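Nitrite oxidoreductase subunit C (Kuenenia stuttgartiensis, PDB 7B04) binds a b-type heme and calcium and probably relays electrons within the nitrite oxidoreductase complex of an anammox bacterium. Local coordinates at residues Glu47-Tyr53 against Pro313-Ile319; Gln123-Glu129 against Glu182-Tyr188. All blocks are in the same frame, centred on the assembly; numbering follows the deposited sequence.

Interaction 1: residues Glu47-Tyr53 against Pro313-Ile319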
ATOM      1  N   GLU C  47     -16.981  46.338  47.885  1.00 30.40           N
ATOM      2  CA  GLU C  47     -16.043  45.806  48.863  1.00 32.96           C
ATOM      3  C   GLU C  47     -14.624  45.898  48.319  1.00 36.05           C
ATOM      4  O   GLU C  47     -14.365  45.561  47.160  1.00 37.37           O
ATOM      5  CB  GLU C  47     -16.388  44.362  49.229  1.00 36.91           C
ATOM      6  CG  GLU C  47     -15.638  43.858  50.457  1.00 40.72           C
ATOM      7  CD  GLU C  47     -16.095  42.482  50.901  1.00 62.01           C
ATOM      8  OE1 GLU C  47     -15.682  42.044  51.996  1.00 63.70           O
ATOM      9  OE2 GLU C  47     -16.871  41.843  50.160  1.00 65.85           O
ATOM     10  N   VAL C  48     -13.700  46.327  49.171  1.00 35.79           N
ATOM     11  CA  VAL C  48     -12.329  46.605  48.765  1.00 35.27           C
ATOM     12  C   VAL C  48     -11.418  45.487  49.244  1.00 33.58           C
ATOM     13  O   VAL C  48     -11.550  44.993  50.372  1.00 39.09           O
ATOM     14  CB  VAL C  48     -11.863  47.968  49.317  1.00 38.07           C
ATOM     15  CG1 VAL C  48     -10.396  48.220  48.986  1.00 25.94           C
ATOM     16  CG2 VAL C  48     -12.737  49.088  48.767  1.00 36.41           C
ATOM     17  N   LEU C  49     -10.483  45.096  48.383  1.00 34.12           N
ATOM     18  CA  LEU C  49      -9.469  44.109  48.718  1.00 26.85           C
ATOM     19  C   LEU C  49      -8.255  44.861  49.248  1.00 32.12           C
ATOM     20  O   LEU C  49      -7.639  45.649  48.522  1.00 34.56           O
ATOM     21  CB  LEU C  49      -9.116  43.265  47.491  1.00 26.48           C
ATOM     22  CG  LEU C  49      -8.295  41.979  47.644  1.00 25.98           C
ATOM     23  CD1 LEU C  49      -6.815  42.284  47.669  1.00 30.28           C
ATOM     24  CD2 LEU C  49      -8.700  41.203  48.885  1.00 28.25           C
ATOM     25  N   ASN C  50      -7.918  44.621  50.508  1.00 27.35           N
ATOM     26  CA  ASN C  50      -6.829  45.322  51.173  1.00 30.46           C
ATOM     27  C   ASN C  50      -5.604  44.420  51.224  1.00 35.70           C
ATOM     28  O   ASN C  50      -5.679  43.291  51.723  1.00 33.23           O
ATOM     29  CB  ASN C  50      -7.249  45.743  52.581  1.00 29.80           C
ATOM     30  CG  ASN C  50      -6.280  46.715  53.217  1.00 37.52           C
ATOM     31  OD1 ASN C  50      -5.363  47.213  52.566  1.00 45.65           O
ATOM     32  ND2 ASN C  50      -6.476  46.987  54.502  1.00 41.16           N
ATOM     33  N   VAL C  51      -4.482  44.918  50.714  1.00 32.83           N
ATOM     34  CA  VAL C  51      -3.224  44.182  50.747  1.00 27.62           C
ATOM     35  C   VAL C  51      -2.539  44.535  52.061  1.00 29.70           C
ATOM     36  O   VAL C  51      -2.070  45.661  52.248  1.00 26.45           O
ATOM     37  CB  VAL C  51      -2.337  44.526  49.545  1.00 30.67           C
ATOM     38  CG1 VAL C  51      -1.069  43.706  49.579  1.00 35.74           C
ATOM     39  CG2 VAL C  51      -3.076  44.280  48.256  1.00 23.69           C
ATOM     40  N   LYS C  52      -2.493  43.572  52.976  1.00 30.78           N
ATOM     41  CA  LYS C  52      -1.938  43.803  54.302  1.00 29.44           C
ATOM     42  C   LYS C  52      -0.417  43.780  54.255  1.00 31.20           C
ATOM     43  O   LYS C  52       0.180  42.882  53.652  1.00 34.63           O
ATOM     44  CB  LYS C  52      -2.459  42.754  55.282  1.00 29.82           C
ATOM     45  CG  LYS C  52      -2.036  42.996  56.717  1.00 37.56           C
ATOM     46  CD  LYS C  52      -2.732  42.035  57.660  1.00 33.71           C
ATOM     47  CE  LYS C  52      -2.171  42.143  59.066  1.00 42.19           C
ATOM     48  NZ  LYS C  52      -2.463  43.469  59.677  1.00 46.69           N
ATOM     49  N   TYR C  53       0.210  44.769  54.886  1.00 28.28           N
ATOM     50  CA  TYR C  53       1.663  44.802  54.964  1.00 30.86           C
ATOM     51  C   TYR C  53       2.167  43.872  56.064  1.00 30.39           C
ATOM     52  O   TYR C  53       1.752  43.985  57.223  1.00 29.27           O
ATOM     53  CB  TYR C  53       2.154  46.224  55.223  1.00 30.92           C
ATOM     54  CG  TYR C  53       3.621  46.255  55.553  1.00 28.97           C
ATOM     55  CD1 TYR C  53       4.574  46.065  54.563  1.00 33.07           C
ATOM     56  CD2 TYR C  53       4.053  46.434  56.859  1.00 26.44           C
ATOM     57  CE1 TYR C  53       5.919  46.076  54.862  1.00 35.73           C
ATOM     58  CE2 TYR C  53       5.395  46.442  57.167  1.00 32.68           C
ATOM     59  CZ  TYR C  53       6.324  46.264  56.165  1.00 33.50           C
ATOM     60  OH  TYR C  53       7.662  46.273  56.466  1.00 31.59           O
ATOM     61  N   PRO C 313     -12.247  46.950  43.664  1.00 36.19           N
ATOM     62  CA  PRO C 313     -11.241  47.887  44.174  1.00 28.43           C
ATOM     63  C   PRO C 313     -10.140  47.159  44.926  1.00 29.81           C
ATOM     64  O   PRO C 313     -10.361  46.124  45.559  1.00 38.87           O
ATOM     65  CB  PRO C 313     -12.042  48.797  45.114  1.00 33.55           C
ATOM     66  CG  PRO C 313     -13.462  48.627  44.698  1.00 36.25           C
ATOM     67  CD  PRO C 313     -13.573  47.202  44.249  1.00 33.67           C
ATOM     68  N   LEU C 314      -8.939  47.722  44.846  1.00 34.85           N
ATOM     69  CA  LEU C 314      -7.767  47.160  45.502  1.00 30.75           C
ATOM     70  C   LEU C 314      -6.998  48.293  46.157  1.00 32.28           C
ATOM     71  O   LEU C 314      -6.761  49.322  45.521  1.00 33.91           O
ATOM     72  CB  LEU C 314      -6.879  46.425  44.492  1.00 29.65           C
ATOM     73  CG  LEU C 314      -5.440  46.172  44.932  1.00 37.35           C
ATOM     74  CD1 LEU C 314      -5.424  44.966  45.826  1.00 40.05           C
ATOM     75  CD2 LEU C 314      -4.525  45.959  43.742  1.00 37.63           C
ATOM     76  N   SER C 315      -6.612  48.108  47.418  1.00 37.18           N
ATOM     77  CA  SER C 315      -5.823  49.095  48.143  1.00 33.51           C
ATOM     78  C   SER C 315      -4.593  48.435  48.746  1.00 29.11           C
ATOM     79  O   SER C 315      -4.672  47.325  49.280  1.00 30.60           O
ATOM     80  CB  SER C 315      -6.647  49.768  49.248  1.00 35.17           C
ATOM     81  OG  SER C 315      -5.852  50.673  49.994  1.00 35.57           O
ATOM     82  N   LEU C 316      -3.457  49.122  48.657  1.00 22.35           N
ATOM     83  CA  LEU C 316      -2.210  48.670  49.257  1.00 26.96           C
ATOM     84  C   LEU C 316      -1.914  49.493  50.503  1.00 27.55           C
ATOM     85  O   LEU C 316      -1.959  50.727  50.461  1.00 32.48           O
ATOM     86  CB  LEU C 316      -1.050  48.774  48.264  1.00 27.43           C
ATOM     87  CG  LEU C 316      -0.860  47.597  47.305  1.00 22.85           C
ATOM     88  CD1 LEU C 316      -1.896  47.621  46.188  1.00 30.42           C
ATOM     89  CD2 LEU C 316       0.548  47.595  46.735  1.00 27.73           C
ATOM     90  N   GLU C 317      -1.619  48.811  51.605  1.00 27.83           N
ATOM     91  CA  GLU C 317      -1.241  49.490  52.834  1.00 33.59           C
ATOM     92  C   GLU C 317       0.165  50.076  52.714  1.00 35.67           C
ATOM     93  O   GLU C 317       0.990  49.629  51.913  1.00 31.00           O
ATOM     94  CB  GLU C 317      -1.295  48.524  54.019  1.00 27.43           C
ATOM     95  CG  GLU C 317      -2.534  48.644  54.889  1.00 30.49           C
ATOM     96  CD  GLU C 317      -2.842  47.360  55.636  1.00 32.50           C
ATOM     97  OE1 GLU C 317      -1.943  46.850  56.337  1.00 37.38           O
ATOM     98  OE2 GLU C 317      -3.983  46.861  55.523  1.00 34.87           O
ATOM     99  N   ARG C 318       0.436  51.086  53.536  0.54 35.42           N
ATOM    100  CA  ARG C 318       1.771  51.659  53.597  0.54 37.63           C
ATOM    101  C   ARG C 318       2.709  50.735  54.372  0.54 36.05           C
ATOM    102  O   ARG C 318       2.278  49.845  55.111  0.54 36.71           O
ATOM    103  CB  ARG C 318       1.737  53.043  54.246  0.54 35.90           C
ATOM    104  CG  ARG C 318       1.127  54.128  53.371  0.54 34.72           C
ATOM    105  CD  ARG C 318       0.282  55.087  54.194  0.54 37.83           C
ATOM    106  NE  ARG C 318      -0.317  56.137  53.374  0.54 34.73           N
ATOM    107  CZ  ARG C 318      -1.497  56.033  52.770  0.54 32.11           C
ATOM    108  NH1 ARG C 318      -1.963  57.039  52.044  0.54 33.67           N
ATOM    109  NH2 ARG C 318      -2.211  54.922  52.893  0.54 28.71           N
ATOM    110  N   ILE C 319       4.006  50.959  54.196  1.00 31.07           N
ATOM    111  CA  ILE C 319       5.015  50.130  54.844  1.00 32.26           C
ATOM    112  C   ILE C 319       5.254  50.655  56.254  1.00 34.26           C
ATOM    113  O   ILE C 319       5.440  51.861  56.457  1.00 33.10           O
ATOM    114  CB  ILE C 319       6.320  50.121  54.031  1.00 35.28           C
ATOM    115  CG1 ILE C 319       6.090  49.512  52.646  1.00 26.74           C
ATOM    116  CG2 ILE C 319       7.415  49.371  54.778  1.00 28.39           C
ATOM    117  CD1 ILE C 319       7.251  49.717  51.699  1.00 18.79           C
TER
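Val-51 CG2 and Leu-49 CD1 form a shallow hollow on the face that carries Leu-49, Val-51, Leu-314 and Leu-316, and the Leu-314 CD1 methyl fills it, 3.4 Å from Val-51 CG2. Leu-49 and Leu-314 lie side by side pointing the same way; Leu-316 CG closes the row against Val-51. Val-48 CG2 crosses the Pro-313 ring at about a right angle, reaching CB. The backbones run parallel: the axes of the short strands 49-53 and 313-316 approach to 4.8 Å, their directions 19° apart. Leu-49 pairs through N with Pro-313 O (3.0 Å) and through O with Ser-315 N, and Val-51 repeats this with Ser-315 O and Glu-317 N. On the face of Asn-50 and Ser-315, Glu-317 arches back toward strand 49-53: OE2 takes a weak bond from Asn-50 ND2 (2.7 Å), OE1 another from Tyr-53 N (3.3 Å). With alanine replacing Glu-317 both carboxylate oxygens go, which would probably leave the Asn-50 amide freer to turn and Tyr-53 N-H without this acceptor. Tyr-53, CG anti to its N (chi1 170°), makes a CH-pi contact: Ile-319 CA lies 4.0 Å from the Tyr-53 ring centroid, 6° off the ring normal. Strand 49-53 also pairs with 97-104, and 306-316 with 286-294, so this parallel pair joins terminal strands into a beta framework consistent with the DOMON-like fold of ethylbenzene dehydrogenase relatives.

Interaction 2: residues Gln123-Glu129 against Glu182-Tyr188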
ATOM      1  N   GLN C 123      -3.483  18.766  32.847  1.00 19.68           N
ATOM      2  CA  GLN C 123      -2.775  18.650  31.579  1.00 19.30           C
ATOM      3  C   GLN C 123      -3.776  18.760  30.429  1.00 22.74           C
ATOM      4  O   GLN C 123      -4.971  18.474  30.572  1.00 24.84           O
ATOM      5  CB  GLN C 123      -1.966  17.347  31.512  1.00 23.25           C
ATOM      6  CG  GLN C 123      -2.551  16.217  30.720  1.00 29.75           C
ATOM      7  CD  GLN C 123      -1.591  15.040  30.644  1.00 32.89           C
ATOM      8  OE1 GLN C 123      -1.944  13.972  30.144  1.00 28.65           O
ATOM      9  NE2 GLN C 123      -0.376  15.235  31.120  1.00 37.77           N
ATOM     10  N   ALA C 124      -3.254  19.162  29.273  1.00 27.64           N
ATOM     11  CA  ALA C 124      -4.038  19.408  28.065  1.00 26.45           C
ATOM     12  C   ALA C 124      -3.341  18.813  26.838  1.00 24.16           C
ATOM     13  O   ALA C 124      -3.106  19.465  25.822  1.00 22.72           O
ATOM     14  CB  ALA C 124      -4.306  20.903  27.891  1.00 30.00           C
ATOM     15  N   ILE C 125      -2.928  17.556  26.941  1.00 25.19           N
ATOM     16  CA  ILE C 125      -2.228  16.883  25.849  1.00 25.49           C
ATOM     17  C   ILE C 125      -3.201  16.156  24.926  1.00 23.35           C
ATOM     18  O   ILE C 125      -3.023  16.149  23.708  1.00 24.61           O
ATOM     19  CB  ILE C 125      -1.182  15.901  26.430  1.00 29.30           C
ATOM     20  CG1 ILE C 125      -0.052  16.665  27.127  1.00 23.48           C
ATOM     21  CG2 ILE C 125      -0.622  15.005  25.326  1.00 24.98           C
ATOM     22  CD1 ILE C 125       1.138  15.804  27.492  1.00 25.46           C
ATOM     23  N   ALA C 126      -4.258  15.576  25.474  1.00 23.59           N
ATOM     24  CA  ALA C 126      -5.251  14.907  24.642  1.00 24.30           C
ATOM     25  C   ALA C 126      -6.201  15.941  24.046  1.00 24.22           C
ATOM     26  O   ALA C 126      -6.468  16.988  24.645  1.00 20.92           O
ATOM     27  CB  ALA C 126      -6.021  13.862  25.449  1.00 25.93           C
ATOM     28  N   THR C 127      -6.730  15.625  22.862  1.00 23.15           N
ATOM     29  CA  THR C 127      -7.527  16.595  22.115  1.00 22.30           C
ATOM     30  C   THR C 127      -8.788  17.026  22.861  1.00 24.89           C
ATOM     31  O   THR C 127      -9.220  18.180  22.746  1.00 25.85           O
ATOM     32  CB  THR C 127      -7.896  16.007  20.744  1.00 24.34           C
ATOM     33  OG1 THR C 127      -6.710  15.822  19.968  1.00 38.94           O
ATOM     34  CG2 THR C 127      -8.856  16.926  20.007  1.00 23.03           C
ATOM     35  N   GLN C 128      -9.365  16.137  23.661  1.00 23.81           N
ATOM     36  CA  GLN C 128     -10.617  16.397  24.371  1.00 22.73           C
ATOM     37  C   GLN C 128     -10.405  16.943  25.786  1.00 26.64           C
ATOM     38  O   GLN C 128     -11.383  17.127  26.520  1.00 35.99           O
ATOM     39  CB  GLN C 128     -11.494  15.138  24.398  1.00 29.50           C
ATOM     40  CG  GLN C 128     -11.000  14.017  25.288  1.00 33.47           C
ATOM     41  CD  GLN C 128      -9.884  13.236  24.641  1.00 30.62           C
ATOM     42  OE1 GLN C 128      -9.799  13.154  23.417  1.00 32.01           O
ATOM     43  NE2 GLN C 128      -9.008  12.671  25.460  1.00 26.27           N
ATOM     44  N   GLU C 129      -9.158  17.098  26.227  1.00 25.47           N
ATOM     45  CA  GLU C 129      -8.865  17.498  27.597  1.00 24.85           C
ATOM     46  C   GLU C 129      -8.363  18.935  27.658  1.00 27.86           C
ATOM     47  O   GLU C 129      -7.579  19.376  26.808  1.00 32.64           O
ATOM     48  CB  GLU C 129      -7.828  16.552  28.206  1.00 18.75           C
ATOM     49  CG  GLU C 129      -8.360  15.143  28.310  1.00 20.06           C
ATOM     50  CD  GLU C 129      -7.436  14.233  29.091  1.00 27.85           C
ATOM     51  OE1 GLU C 129      -6.247  14.575  29.238  1.00 32.28           O
ATOM     52  OE2 GLU C 129      -7.895  13.173  29.547  1.00 29.24           O
ATOM     53  N   GLU C 182       5.745  18.279  29.969  1.00 28.59           N
ATOM     54  CA  GLU C 182       5.244  16.928  29.767  1.00 28.65           C
ATOM     55  C   GLU C 182       5.030  16.678  28.281  1.00 29.33           C
ATOM     56  O   GLU C 182       4.461  17.518  27.577  1.00 31.95           O
ATOM     57  CB  GLU C 182       3.939  16.714  30.532  1.00 32.52           C
ATOM     58  CG  GLU C 182       4.110  16.540  32.032  1.00 36.42           C
ATOM     59  CD  GLU C 182       2.791  16.307  32.738  1.00 41.56           C
ATOM     60  OE1 GLU C 182       1.735  16.484  32.096  1.00 36.13           O
ATOM     61  OE2 GLU C 182       2.809  15.947  33.935  1.00 45.94           O
ATOM     62  N   GLU C 183       5.485  15.525  27.808  1.00 30.71           N
ATOM     63  CA  GLU C 183       5.366  15.133  26.413  1.00 32.43           C
ATOM     64  C   GLU C 183       4.398  13.959  26.284  1.00 27.72           C
ATOM     65  O   GLU C 183       3.908  13.414  27.278  1.00 31.38           O
ATOM     66  CB  GLU C 183       6.746  14.838  25.821  1.00 29.77           C
ATOM     67  CG  GLU C 183       7.738  15.970  26.076  1.00 30.80           C
ATOM     68  CD  GLU C 183       8.887  16.001  25.086  1.00 38.48           C
ATOM     69  OE1 GLU C 183       8.922  15.140  24.182  1.00 35.57           O
ATOM     70  OE2 GLU C 183       9.753  16.894  25.210  1.00 48.48           O
ATOM     71  N   CYS C 184       4.126  13.575  25.036  1.00 30.18           N
ATOM     72  CA  CYS C 184       3.026  12.654  24.750  1.00 36.46           C
ATOM     73  C   CYS C 184       3.057  11.329  25.513  1.00 31.24           C
ATOM     74  O   CYS C 184       1.978  10.891  25.950  1.00 29.81           O
ATOM     75  CB  CYS C 184       2.971  12.394  23.239  1.00 34.69           C
ATOM     76  SG  CYS C 184       2.581  13.867  22.275  1.00 27.67           S
ATOM     77  N   PRO C 185       4.192  10.643  25.698  1.00 31.54           N
ATOM     78  CA  PRO C 185       4.144   9.365  26.433  1.00 32.24           C
ATOM     79  C   PRO C 185       3.570   9.478  27.837  1.00 36.69           C
ATOM     80  O   PRO C 185       3.111   8.466  28.383  1.00 33.88           O
ATOM     81  CB  PRO C 185       5.612   8.920  26.462  1.00 26.90           C
ATOM     82  CG  PRO C 185       6.201   9.538  25.255  1.00 28.63           C
ATOM     83  CD  PRO C 185       5.528  10.875  25.120  1.00 35.79           C
ATOM     84  N   ALA C 186       3.577  10.671  28.439  1.00 33.96           N
ATOM     85  CA  ALA C 186       2.940  10.846  29.739  1.00 29.36           C
ATOM     86  C   ALA C 186       1.432  10.656  29.654  1.00 28.05           C
ATOM     87  O   ALA C 186       0.802  10.247  30.637  1.00 37.12           O
ATOM     88  CB  ALA C 186       3.273  12.225  30.307  1.00 30.39           C
ATOM     89  N   ARG C 187       0.838  10.947  28.498  1.00 27.84           N
ATOM     90  CA  ARG C 187      -0.592  10.774  28.285  1.00 28.24           C
ATOM     91  C   ARG C 187      -0.939   9.439  27.644  1.00 25.66           C
ATOM     92  O   ARG C 187      -1.974   8.854  27.976  1.00 32.13           O
ATOM     93  CB  ARG C 187      -1.135  11.915  27.414  1.00 28.98           C
ATOM     94  CG  ARG C 187      -2.609  11.795  27.050  1.00 25.71           C
ATOM     95  CD  ARG C 187      -3.493  11.903  28.279  1.00 24.27           C
ATOM     96  NE  ARG C 187      -4.910  11.816  27.950  1.00 29.34           N
ATOM     97  CZ  ARG C 187      -5.581  10.674  27.855  1.00 27.08           C
ATOM     98  NH1 ARG C 187      -4.958   9.522  28.066  1.00 26.81           N
ATOM     99  NH2 ARG C 187      -6.871  10.682  27.550  1.00 27.52           N
ATOM    100  N   TYR C 188      -0.099   8.948  26.735  1.00 26.90           N
ATOM    101  CA  TYR C 188      -0.324   7.685  26.032  1.00 28.95           C
ATOM    102  C   TYR C 188       0.891   6.793  26.254  1.00 35.89           C
ATOM    103  O   TYR C 188       1.780   6.707  25.395  1.00 38.44           O
ATOM    104  CB  TYR C 188      -0.585   7.924  24.546  1.00 23.25           C
ATOM    105  CG  TYR C 188      -1.758   8.840  24.278  1.00 24.54           C
ATOM    106  CD1 TYR C 188      -3.063   8.387  24.421  1.00 31.95           C
ATOM    107  CD2 TYR C 188      -1.561  10.158  23.884  1.00 25.73           C
ATOM    108  CE1 TYR C 188      -4.140   9.220  24.180  1.00 30.93           C
ATOM    109  CE2 TYR C 188      -2.633  10.998  23.637  1.00 31.26           C
ATOM    110  CZ  TYR C 188      -3.920  10.523  23.788  1.00 35.32           C
ATOM    111  OH  TYR C 188      -4.992  11.352  23.546  1.00 27.73           O
TER
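Arg-187 reaches across to Glu-129, the two side chains coming from opposite directions, with carboxylate and guanidinium planes only 25° apart. Their salt bridge runs from Arg-187 NE to Glu-129 OE1 at 3.3 Å, a weak and bent bond. Arg-187 CG, anti to the backbone N (chi1 176°), lies 3.5 Å above the plane of the adjoining Tyr-188 ring, offset toward its rim; the bend at chi2 then swings CD and NE toward Glu-129. The aliphatic part of the same chain is covered by residues 123-129: Ile-125 slides past it in the reverse sense, CG2 lying 3.8 Å from Arg-187 CB, and Gln-123 crosses it at about a right angle, which brings Gln-123 OE1 to 3.2 Å from Arg-187 CD. The Gln-123 amide is turned only a little from the guanidinium plane. Its NE2 gives Glu-182 OE1 a weak bond (2.6 Å), bent to 120° at the hydrogen; amide and carboxylate planes stand almost perpendicular. Ala-126 opens a type I turn to Glu-129, and its CB touches both Arg-187 NE (3.4 Å) and Tyr-188 OH (3.3 Å). This hydroxyl is itself bonded to Asp-136 of subunit B, whose backbone N binds Gln-128 OE1, and subunit A adds Tyr-943 beside the Tyr-188 ring. The contact thus joins the loop between strands 108-116 and 133-139, which also carries the calcium ligands Asn-121 and Asp-132, to the loop between helices 169-175 and 203-209, at the face where subunit B docks.

Followed from the N terminus, the chain enters interaction 1 at residues 47-53 almost at once, and returns to complete it at 313-319 only near its C terminus, closing a loop that spans 259 residues. Interaction 2 begins and ends within that span, joining 123-129 to 182-188 around 52 intervening residues, including strands 133-139 and 162-168; the two closures therefore nest and do not cross. In space, the centres of interaction 1 and interaction 2 are about 40 Å apart, on opposite sides of the chain's centre. The nearest atoms of interaction 1 and interaction 2 are about 28 Å apart. Interaction 1 ties the ends of the chain into the beta framework, whereas interaction 2 joins two loops at the subunit B interface.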